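Local coordinates for beta-glycosidase (Bacteroides caccae, PDB 6T2R), which is a family 16 glycoside hydrolase, probably an endo-acting beta-galactosidase that helps to start mucin O-glycan breakdown in the human gut, at residues Q228-D233 and D256-Y261; I50-P55 and D88-L93; P181-D186 and H202-R207. All blocks are in the same frame, centred on the assembly; numbering follows the deposited sequence.

How the contacts relate
Contact 1 is core; contacts 2 and 3 lie nearer the surface, partly buried. The centre of contact 1 (228-233 with 256-261) is about 7 Å, and that of contact 2 (50-55 with 88-93) about 18 Å, from the centre of the chain. Contact 1 is apolar between its strands. Contact 2 brings an arginine and a backbone N-H to one sulfate ion, probably from the crystallisation liquor. Contact 3 (181-186 with 202-207) pairs an apolar touch with a loose polar rim. Contacts 1 and 2 meet: Asp233 CB packs on Ile50 CD1 at 3.6 Å, and strands 228-233 and 92-98 are neighbours. Contacts 2 and 3 lie on opposite sides of the chain centre, their centres about 30 Å apart.

Contact 1: Q228-D233 and D256-Y261; sequences QYLLID and DWVRHY. With SO4 (sulfate ion), chain B.
Leu230 and Ile232 meet Val258 across the interior of the beta-jelly-roll sandwich expected of this family. Both segments are strands, and their side chains meet between the two layers. The backbones stay well apart, with Leu230 CA 9.7 Å from Val258 CA.

Leu230 and Val258 reach toward each other, tip to tip, with Leu230 CD2 3.7 Å from Val258 CG1. Ile232 approaches differently. Ile232 and Val258 run alongside each other in opposite senses, and Ile232 CD1 lies 3.8 Å from Val258 CG2. Val258 therefore offers one methyl to each partner. Its CG1 is anti to the backbone N (chi1 -179°), which leaves CG2 beside that N and facing Ile232.

The polar interactions of the 256-261 strand do not link the two segments. His260 gives a hydrogen bond from NE2 to sulfate O1 at 2.6 Å, with an N-H...O angle of 148°. The sulfate sulfur lies in the ring plane, at the edge. His106 N and Gln262 NE2 hold the same ion, which probably comes from the crystallisation liquor. Arg259 lies flat against Trp257, its NE 3.6 Å above the centre of the ring. Asp256 and Trp257 form a classic beta bulge facing Arg113, and Asp256 makes a salt bridge to that arginine.

His260 ND1 is hydrogen-bonded to Arg109 O. With a carbonyl at one nitrogen and an anion at the other, the ring is probably doubly protonated here, whereas between these two strands the contact is methyl packing, without a polar link.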
loop_
_atom_site.group_PDB
_atom_site.type_symbol
_atom_site.label_atom_id
_atom_site.label_comp_id
_atom_site.label_asym_id
_atom_site.label_seq_id
_atom_site.Cartn_x
_atom_site.Cartn_y
_atom_site.Cartn_z
ATOM N N GLN A 228 11.917 -2.204 -1.498
ATOM C CA GLN A 228 10.679 -1.740 -0.835
ATOM C C GLN A 228 10.178 -2.841 0.097
ATOM O O GLN A 228 10.422 -4.037 -0.207
ATOM C CB GLN A 228 9.652 -1.397 -1.927
ATOM C CG GLN A 228 10.183 -0.397 -2.960
ATOM C CD GLN A 228 10.146 1.020 -2.438
ATOM O OE1 GLN A 228 9.192 1.407 -1.768
ATOM N NE2 GLN A 228 11.207 1.791 -2.705
ATOM N N TYR A 229 9.473 -2.465 1.165
ATOM C CA TYR A 229 8.517 -3.376 1.842
ATOM C C TYR A 229 7.095 -2.854 1.607
ATOM O O TYR A 229 6.897 -1.629 1.371
ATOM C CB TYR A 229 8.889 -3.585 3.305
ATOM C CG TYR A 229 8.558 -2.490 4.296
ATOM C CD1 TYR A 229 7.391 -2.541 5.031
ATOM C CD2 TYR A 229 9.450 -1.462 4.569
ATOM C CE1 TYR A 229 7.092 -1.581 5.988
ATOM C CE2 TYR A 229 9.167 -0.496 5.521
ATOM C CZ TYR A 229 7.997 -0.572 6.248
ATOM O OH TYR A 229 7.710 0.340 7.212
ATOM N N LEU A 230 6.136 -3.778 1.675
ATOM C CA LEU A 230 4.718 -3.562 1.305
ATOM C C LEU A 230 3.894 -3.527 2.582
ATOM O O LEU A 230 4.157 -4.346 3.466
ATOM C CB LEU A 230 4.270 -4.739 0.444
ATOM C CG LEU A 230 2.805 -4.710 0.049
ATOM C CD1 LEU A 230 2.422 -3.413 -0.672
ATOM C CD2 LEU A 230 2.499 -5.912 -0.827
ATOM N N LEU A 231 3.027 -2.545 2.682
ATOM C CA LEU A 231 2.053 -2.338 3.775
ATOM C C LEU A 231 0.666 -2.416 3.136
ATOM O O LEU A 231 0.438 -1.752 2.062
ATOM C CB LEU A 231 2.254 -0.955 4.423
ATOM C CG LEU A 231 3.647 -0.655 4.996
ATOM C CD1 LEU A 231 4.580 -0.083 3.918
ATOM C CD2 LEU A 231 3.555 0.340 6.139
ATOM N N ILE A 232 -0.227 -3.124 3.802
ATOM C CA ILE A 232 -1.677 -3.231 3.482
ATOM C C ILE A 232 -2.417 -3.075 4.804
ATOM O O ILE A 232 -2.137 -3.887 5.715
ATOM C CB ILE A 232 -2.039 -4.567 2.808
ATOM C CG1 ILE A 232 -1.195 -4.810 1.557
ATOM C CG2 ILE A 232 -3.533 -4.554 2.507
ATOM C CD1 ILE A 232 -1.330 -6.175 0.934
ATOM N N ASP A 233 -3.235 -2.037 4.966
ATOM C CA ASP A 233 -3.752 -1.786 6.328
ATOM C C ASP A 233 -4.982 -0.905 6.261
ATOM O O ASP A 233 -5.007 0.042 5.458
ATOM C CB ASP A 233 -2.664 -1.178 7.232
ATOM C CG ASP A 233 -2.250 0.228 6.817
ATOM O OD1 ASP A 233 -1.526 0.360 5.804
ATOM O OD2 ASP A 233 -2.717 1.176 7.471
ATOM N N ASP A 256 -7.728 -10.443 -1.899
ATOM C CA ASP A 256 -7.669 -11.699 -2.677
ATOM C C ASP A 256 -6.215 -12.137 -2.834
ATOM O O ASP A 256 -5.937 -13.341 -2.578
ATOM C CB ASP A 256 -8.373 -11.481 -4.013
ATOM C CG ASP A 256 -8.665 -12.744 -4.794
ATOM O OD1 ASP A 256 -8.485 -13.845 -4.235
ATOM O OD2 ASP A 256 -9.048 -12.595 -5.961
ATOM N N TRP A 257 -5.314 -11.235 -3.272
ATOM C CA TRP A 257 -3.893 -11.619 -3.527
ATOM C C TRP A 257 -2.968 -10.413 -3.688
ATOM O O TRP A 257 -3.430 -9.284 -3.945
ATOM C CB TRP A 257 -3.715 -12.579 -4.739
ATOM C CG TRP A 257 -4.417 -12.200 -6.020
ATOM C CD1 TRP A 257 -5.522 -12.822 -6.545
ATOM C CD2 TRP A 257 -4.067 -11.175 -6.981
ATOM N NE1 TRP A 257 -5.900 -12.222 -7.716
ATOM C CE2 TRP A 257 -5.020 -11.229 -8.021
ATOM C CE3 TRP A 257 -3.069 -10.192 -7.054
ATOM C CZ2 TRP A 257 -5.005 -10.354 -9.108
ATOM C CZ3 TRP A 257 -3.062 -9.314 -8.119
ATOM C CH2 TRP A 257 -3.992 -9.416 -9.148
ATOM N N VAL A 258 -1.673 -10.708 -3.595
ATOM C CA VAL A 258 -0.568 -9.797 -3.968
ATOM C C VAL A 258 0.223 -10.522 -5.027
ATOM O O VAL A 258 0.562 -11.690 -4.775
ATOM C CB VAL A 258 0.335 -9.463 -2.777
ATOM C CG1 VAL A 258 1.443 -8.504 -3.180
ATOM C CG2 VAL A 258 -0.472 -8.910 -1.618
ATOM N N ARG A 259 0.545 -9.838 -6.125
ATOM C CA ARG A 259 1.422 -10.422 -7.178
ATOM C C ARG A 259 2.552 -9.454 -7.478
ATOM O O ARG A 259 2.336 -8.249 -7.500
ATOM C CB ARG A 259 0.659 -10.811 -8.448
ATOM C CG ARG A 259 -0.256 -12.013 -8.245
ATOM C CD ARG A 259 -1.287 -12.051 -9.360
ATOM N NE ARG A 259 -2.166 -13.202 -9.262
ATOM C CZ ARG A 259 -3.197 -13.390 -10.053
ATOM N NH1 ARG A 259 -3.461 -12.538 -11.023
ATOM N NH2 ARG A 259 -3.968 -14.431 -9.888
ATOM N N HIS A 260 3.733 -10.029 -7.654
ATOM C CA HIS A 260 4.972 -9.309 -7.969
ATOM C C HIS A 260 5.490 -9.879 -9.274
ATOM O O HIS A 260 5.683 -11.087 -9.340
ATOM C CB HIS A 260 5.931 -9.422 -6.785
ATOM C CG HIS A 260 7.154 -8.610 -6.944
ATOM N ND1 HIS A 260 7.121 -7.400 -7.531
ATOM C CD2 HIS A 260 8.431 -8.859 -6.596
ATOM C CE1 HIS A 260 8.332 -6.892 -7.529
ATOM N NE2 HIS A 260 9.164 -7.784 -6.967
ATOM N N TYR A 261 5.636 -9.025 -10.284
ATOM C CA TYR A 261 6.220 -9.378 -11.595
ATOM C C TYR A 261 7.540 -8.628 -11.803
ATOM O O TYR A 261 7.756 -7.529 -11.201
ATOM C CB TYR A 261 5.223 -9.031 -12.691
ATOM C CG TYR A 261 3.883 -9.718 -12.620
ATOM C CD1 TYR A 261 2.831 -9.224 -11.855
ATOM C CD2 TYR A 261 3.643 -10.839 -13.402
ATOM C CE1 TYR A 261 1.586 -9.844 -11.841
ATOM C CE2 TYR A 261 2.410 -11.479 -13.387
ATOM C CZ TYR A 261 1.376 -10.979 -12.617
ATOM O OH TYR A 261 0.174 -11.626 -12.680
HETATM S S SO4 B . 12.186 -9.444 -6.344
HETATM O O1 SO4 B . 11.542 -8.160 -6.074
HETATM O O2 SO4 B . 11.335 -10.525 -5.876
HETATM O O3 SO4 B . 13.430 -9.489 -5.644
HETATM O O4 SO4 B . 12.378 -9.590 -7.766
#

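Contact 2: I50-P55 and D88-L93; sequences IPRGKP and DAAQYL. With SO4 (sulfate ion), chain C.
The Arg52 guanidinium carries Ala90 CB over one face and a sulfate at its edge. Ala90 CB lies 3.9 Å from Arg52 NH2. The sulfate sulfur sits in the guanidinium plane. Leu93 CD2 comes in obliquely, 3.6 Å from Arg52 NH1. This is a surface site on the beta-jelly-roll fold expected of family 16. It joins the loop after strand 48-49 to the turn that leads into strand 92-98.

The sulfate bridges the two segments. Arg52 grips it with two nitrogens and two oxygens, a bidentate pairing. Arg52 NH1 bonds to sulfate O1 at 3.1 Å. The bond from Arg52 NH2 to sulfate O4, 2.9 Å, is nearly straight, with an N-H...O angle of 166°. From the other segment, Ala90 N gives its hydrogen bond to the same O4 at 2.7 Å. O4 thus takes a donor from each segment. Asn82 ND2 and Asn84 ND2 also bond to the ion, which probably comes from the crystallisation liquor.

Arg52 leaves its backbone with CG anti to N, and the chain then bends twice, at chi2 (53°) and chi3 (54°). The bends bring the guanidinium edge to the ion. NE is hydrogen-bonded to Gln61 O, which helps fix the rotation of the group. The positive charge of Arg52 probably favours anion binding here, and the direct touch between the segments is slight.

Carbon atoms also lie against the ion. Leu93 CD2 is 3.5 Å from sulfate O1, and Ala89 CB is 3.3 Å from sulfate O2.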
loop_
_atom_site.group_PDB
_atom_site.type_symbol
_atom_site.label_atom_id
_atom_site.label_comp_id
_atom_site.label_asym_id
_atom_site.label_seq_id
_atom_site.Cartn_x
_atom_site.Cartn_y
_atom_site.Cartn_z
ATOM N N ILE A 50 0.973 -4.861 12.000
ATOM C CA ILE A 50 1.599 -3.525 12.126
ATOM C C ILE A 50 1.371 -3.040 13.551
ATOM O O ILE A 50 0.236 -2.924 14.001
ATOM C CB ILE A 50 1.043 -2.531 11.087
ATOM C CG1 ILE A 50 1.341 -2.942 9.635
ATOM C CG2 ILE A 50 1.545 -1.134 11.393
ATOM C CD1 ILE A 50 0.566 -2.148 8.609
ATOM N N PRO A 51 2.425 -2.571 14.243
ATOM C CA PRO A 51 2.245 -2.004 15.570
ATOM C C PRO A 51 1.683 -0.576 15.529
ATOM O O PRO A 51 1.767 0.104 14.491
ATOM C CB PRO A 51 3.665 -2.035 16.154
ATOM C CG PRO A 51 4.582 -1.897 14.950
ATOM C CD PRO A 51 3.824 -2.506 13.784
ATOM N N ARG A 52 1.147 -0.164 16.679
ATOM C CA ARG A 52 0.766 1.224 17.035
ATOM C C ARG A 52 1.922 2.177 16.725
ATOM O O ARG A 52 3.041 1.833 17.028
ATOM C CB ARG A 52 0.432 1.293 18.529
ATOM C CG ARG A 52 -0.171 2.620 18.970
ATOM C CD ARG A 52 -1.370 3.004 18.145
ATOM N NE ARG A 52 -2.363 1.925 18.150
ATOM C CZ ARG A 52 -3.182 1.633 19.178
ATOM N NH1 ARG A 52 -4.074 0.661 19.082
ATOM N NH2 ARG A 52 -3.112 2.309 20.312
ATOM N N GLY A 53 1.623 3.357 16.190
ATOM C CA GLY A 53 2.544 4.509 16.173
ATOM C C GLY A 53 1.785 5.822 16.093
ATOM O O GLY A 53 0.513 5.796 15.941
ATOM N N LYS A 54 2.544 6.923 16.111
ATOM C CA LYS A 54 2.036 8.305 16.319
ATOM C C LYS A 54 1.361 8.852 15.063
ATOM O O LYS A 54 0.332 9.508 15.199
ATOM C CB LYS A 54 3.161 9.262 16.729
ATOM C CG LYS A 54 4.148 8.777 17.790
ATOM C CD LYS A 54 3.555 8.629 19.162
ATOM C CE LYS A 54 3.457 9.943 19.905
ATOM N NZ LYS A 54 2.519 9.804 21.040
ATOM N N PRO A 55 1.874 8.654 13.814
ATOM C CA PRO A 55 1.254 9.301 12.648
ATOM C C PRO A 55 -0.221 8.897 12.501
ATOM O O PRO A 55 -0.579 7.832 13.005
ATOM C CB PRO A 55 2.078 8.862 11.427
ATOM C CG PRO A 55 3.316 8.122 11.988
ATOM C CD PRO A 55 3.031 7.811 13.449
ATOM N N ASP A 88 -4.916 5.926 27.759
ATOM C CA ASP A 88 -4.030 5.880 26.557
ATOM C C ASP A 88 -4.577 4.884 25.513
ATOM O O ASP A 88 -3.758 4.166 24.914
ATOM C CB ASP A 88 -2.593 5.467 26.918
ATOM C CG ASP A 88 -1.953 6.197 28.089
ATOM O OD1 ASP A 88 -2.249 7.402 28.274
ATOM O OD2 ASP A 88 -1.148 5.552 28.806
ATOM N N ALA A 89 -5.891 4.827 25.288
ATOM C CA ALA A 89 -6.513 3.895 24.325
ATOM C C ALA A 89 -6.976 4.682 23.102
ATOM O O ALA A 89 -7.719 5.696 23.272
ATOM C CB ALA A 89 -7.660 3.152 24.955
ATOM N N ALA A 90 -6.573 4.215 21.914
ATOM C CA ALA A 90 -7.153 4.643 20.618
ATOM C C ALA A 90 -8.673 4.474 20.704
ATOM O O ALA A 90 -9.162 3.466 21.265
ATOM C CB ALA A 90 -6.567 3.852 19.468
ATOM N N GLN A 91 -9.395 5.443 20.170
ATOM C CA GLN A 91 -10.864 5.391 20.012
ATOM C C GLN A 91 -11.248 4.247 19.070
ATOM O O GLN A 91 -12.296 3.641 19.287
ATOM C CB GLN A 91 -11.292 6.742 19.466
ATOM C CG GLN A 91 -12.785 6.991 19.507
ATOM C CD GLN A 91 -12.996 8.472 19.277
ATOM O OE1 GLN A 91 -12.041 9.243 19.187
ATOM N NE2 GLN A 91 -14.246 8.891 19.177
ATOM N N TYR A 92 -10.401 3.953 18.083
ATOM C CA TYR A 92 -10.660 2.943 17.029
ATOM C C TYR A 92 -9.422 2.075 16.858
ATOM O O TYR A 92 -8.303 2.572 17.102
ATOM C CB TYR A 92 -11.027 3.638 15.726
ATOM C CG TYR A 92 -12.196 4.564 15.862
ATOM C CD1 TYR A 92 -13.479 4.066 15.864
ATOM C CD2 TYR A 92 -12.035 5.933 15.961
ATOM C CE1 TYR A 92 -14.584 4.891 15.990
ATOM C CE2 TYR A 92 -13.131 6.780 16.066
ATOM C CZ TYR A 92 -14.410 6.253 16.113
ATOM O OH TYR A 92 -15.528 7.041 16.212
ATOM N N LEU A 93 -9.642 0.817 16.485
ATOM C CA LEU A 93 -8.605 -0.221 16.249
ATOM C C LEU A 93 -8.669 -0.683 14.783
ATOM O O LEU A 93 -9.804 -0.980 14.287
ATOM C CB LEU A 93 -8.853 -1.403 17.179
ATOM C CG LEU A 93 -8.816 -1.076 18.663
ATOM C CD1 LEU A 93 -9.111 -2.330 19.478
ATOM C CD2 LEU A 93 -7.463 -0.469 19.051
HETATM S S SO4 C . -5.209 0.547 22.812
HETATM O O1 SO4 C . -5.246 -0.397 21.739
HETATM O O2 SO4 C . -6.373 0.392 23.689
HETATM O O3 SO4 C . -4.005 0.312 23.569
HETATM O O4 SO4 C . -5.215 1.894 22.277
#

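Contact 3: P181-D186 and H202-R207; sequences PINPED and HVNGKR
Ile182 and Val203 make the closer, buried part of this contact. Their side chains cross obliquely, and Ile182 CG2 lies 4.0 Å from Val203 CG1. Ile182 has CG1 between the backbone N and the carbonyl carbon (chi1 63°). This turns CG2 anti to the carbonyl carbon, where it meets the valine. Tyr190 and Val156 pack on both residues and extend the apolar patch.

The rim is looser and open to solvent. Asn183 OD1 and Asn204 ND2 are 4.3 Å apart, too far for a hydrogen bond. Asn204 is instead held by strand 187-195: its OD1 accepts from Val189 N, and its ND2 is bonded to Asn188 OD1.

Two turns frame the contact. Residues 183-186 form a type I turn, closed by Asp186 N to Asn183 O at 3.0 Å. Residues 203-206 form a type I' turn, with Asn204 and Gly205 at its corners. It is the tight two-residue connection of a beta hairpin between strands 198-203 and 206-212. Lys206 N bonds to Val203 O at 2.9 Å.

The loop at 181-186 and the end of strand 198-203 thus touch by methyl packing, while the Asn204 amide is spent on strand 187-195 and backbone bonds close each turn.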
loop_
_atom_site.group_PDB
_atom_site.type_symbol
_atom_site.label_atom_id
_atom_site.label_comp_id
_atom_site.label_asym_id
_atom_site.label_seq_id
_atom_site.Cartn_x
_atom_site.Cartn_y
_atom_site.Cartn_z
ATOM N N PRO A 181 -11.293 6.541 -11.038
ATOM C CA PRO A 181 -12.487 5.870 -10.541
ATOM C C PRO A 181 -12.213 4.377 -10.357
ATOM O O PRO A 181 -11.381 3.834 -11.107
ATOM C CB PRO A 181 -13.572 6.092 -11.623
ATOM C CG PRO A 181 -13.016 7.217 -12.500
ATOM C CD PRO A 181 -11.505 7.134 -12.368
ATOM N N ILE A 182 -12.977 3.781 -9.440
ATOM C CA ILE A 182 -13.023 2.313 -9.206
ATOM C C ILE A 182 -14.473 1.815 -9.279
ATOM O O ILE A 182 -15.399 2.629 -9.250
ATOM C CB ILE A 182 -12.373 1.976 -7.845
ATOM C CG1 ILE A 182 -13.138 2.599 -6.681
ATOM C CG2 ILE A 182 -10.901 2.397 -7.827
ATOM C CD1 ILE A 182 -12.816 1.963 -5.362
ATOM N N ASN A 183 -14.642 0.498 -9.340
ATOM C CA ASN A 183 -15.933 -0.182 -9.080
ATOM C C ASN A 183 -15.982 -0.415 -7.582
ATOM O O ASN A 183 -15.409 -1.375 -7.102
ATOM C CB ASN A 183 -16.038 -1.477 -9.888
ATOM C CG ASN A 183 -15.808 -1.235 -11.358
ATOM O OD1 ASN A 183 -14.891 -1.794 -11.945
ATOM N ND2 ASN A 183 -16.592 -0.344 -11.935
ATOM N N PRO A 184 -16.606 0.482 -6.796
ATOM C CA PRO A 184 -16.407 0.512 -5.344
ATOM C C PRO A 184 -16.940 -0.717 -4.592
ATOM O O PRO A 184 -16.456 -1.002 -3.493
ATOM C CB PRO A 184 -17.116 1.811 -4.891
ATOM C CG PRO A 184 -18.137 2.084 -5.969
ATOM C CD PRO A 184 -17.549 1.513 -7.258
ATOM N N GLU A 185 -17.905 -1.423 -5.190
ATOM C CA GLU A 185 -18.542 -2.615 -4.570
ATOM C C GLU A 185 -17.813 -3.880 -5.065
ATOM O O GLU A 185 -18.077 -4.936 -4.511
ATOM C CB GLU A 185 -20.066 -2.623 -4.823
ATOM C CG GLU A 185 -20.852 -1.374 -4.325
ATOM C CD GLU A 185 -20.489 -0.653 -3.006
ATOM O OE1 GLU A 185 -20.185 -1.306 -1.975
ATOM O OE2 GLU A 185 -20.528 0.604 -2.983
ATOM N N ASP A 186 -16.882 -3.777 -6.014
ATOM C CA ASP A 186 -16.176 -4.958 -6.594
ATOM C C ASP A 186 -14.706 -5.036 -6.158
ATOM O O ASP A 186 -14.154 -4.060 -5.607
ATOM C CB ASP A 186 -16.200 -4.924 -8.134
ATOM C CG ASP A 186 -17.602 -4.930 -8.728
ATOM O OD1 ASP A 186 -18.520 -5.241 -7.995
ATOM O OD2 ASP A 186 -17.755 -4.600 -9.908
ATOM N N HIS A 202 -1.419 1.976 -12.005
ATOM C CA HIS A 202 -2.535 1.326 -12.720
ATOM C C HIS A 202 -3.594 0.978 -11.692
ATOM O O HIS A 202 -3.236 0.664 -10.549
ATOM C CB HIS A 202 -2.085 0.060 -13.472
ATOM C CG HIS A 202 -1.101 0.314 -14.559
ATOM N ND1 HIS A 202 0.259 0.146 -14.375
ATOM C CD2 HIS A 202 -1.269 0.764 -15.829
ATOM C CE1 HIS A 202 0.882 0.443 -15.506
ATOM N NE2 HIS A 202 -0.042 0.848 -16.417
ATOM N N VAL A 203 -4.848 1.108 -12.110
ATOM C CA VAL A 203 -6.031 0.459 -11.489
ATOM C C VAL A 203 -6.698 -0.392 -12.585
ATOM O O VAL A 203 -6.943 0.161 -13.684
ATOM C CB VAL A 203 -6.967 1.530 -10.901
ATOM C CG1 VAL A 203 -8.229 0.921 -10.371
ATOM C CG2 VAL A 203 -6.273 2.328 -9.810
ATOM N N ASN A 204 -6.918 -1.685 -12.308
ATOM C CA ASN A 204 -7.436 -2.702 -13.263
ATOM C C ASN A 204 -6.691 -2.633 -14.601
ATOM O O ASN A 204 -7.336 -2.774 -15.604
ATOM C CB ASN A 204 -8.952 -2.515 -13.428
ATOM C CG ASN A 204 -9.641 -2.574 -12.081
ATOM O OD1 ASN A 204 -9.265 -3.392 -11.249
ATOM N ND2 ASN A 204 -10.593 -1.695 -11.824
ATOM N N GLY A 205 -5.389 -2.368 -14.647
ATOM C CA GLY A 205 -4.678 -2.369 -15.942
ATOM C C GLY A 205 -4.817 -1.074 -16.740
ATOM O O GLY A 205 -4.041 -0.902 -17.672
ATOM N N LYS A 206 -5.683 -0.153 -16.326
ATOM C CA LYS A 206 -5.766 1.230 -16.828
ATOM C C LYS A 206 -4.658 2.072 -16.171
ATOM O O LYS A 206 -4.501 2.038 -14.948
ATOM C CB LYS A 206 -7.177 1.751 -16.547
ATOM C CG LYS A 206 -7.487 3.165 -17.030
ATOM C CD LYS A 206 -8.024 3.297 -18.458
ATOM C CE LYS A 206 -7.101 4.057 -19.397
ATOM N NZ LYS A 206 -7.412 3.795 -20.828
ATOM N N ARG A 207 -3.902 2.819 -16.973
ATOM C CA ARG A 207 -2.865 3.754 -16.486
ATOM C C ARG A 207 -3.576 4.934 -15.826
ATOM O O ARG A 207 -4.411 5.553 -16.489
ATOM C CB ARG A 207 -1.963 4.242 -17.627
ATOM C CG ARG A 207 -1.067 5.415 -17.224
ATOM C CD ARG A 207 0.151 5.694 -18.107
ATOM N NE ARG A 207 -0.027 5.384 -19.524
ATOM C CZ ARG A 207 -0.745 6.101 -20.375
ATOM N NH1 ARG A 207 -1.363 7.198 -19.961
ATOM N NH2 ARG A 207 -0.844 5.711 -21.637
#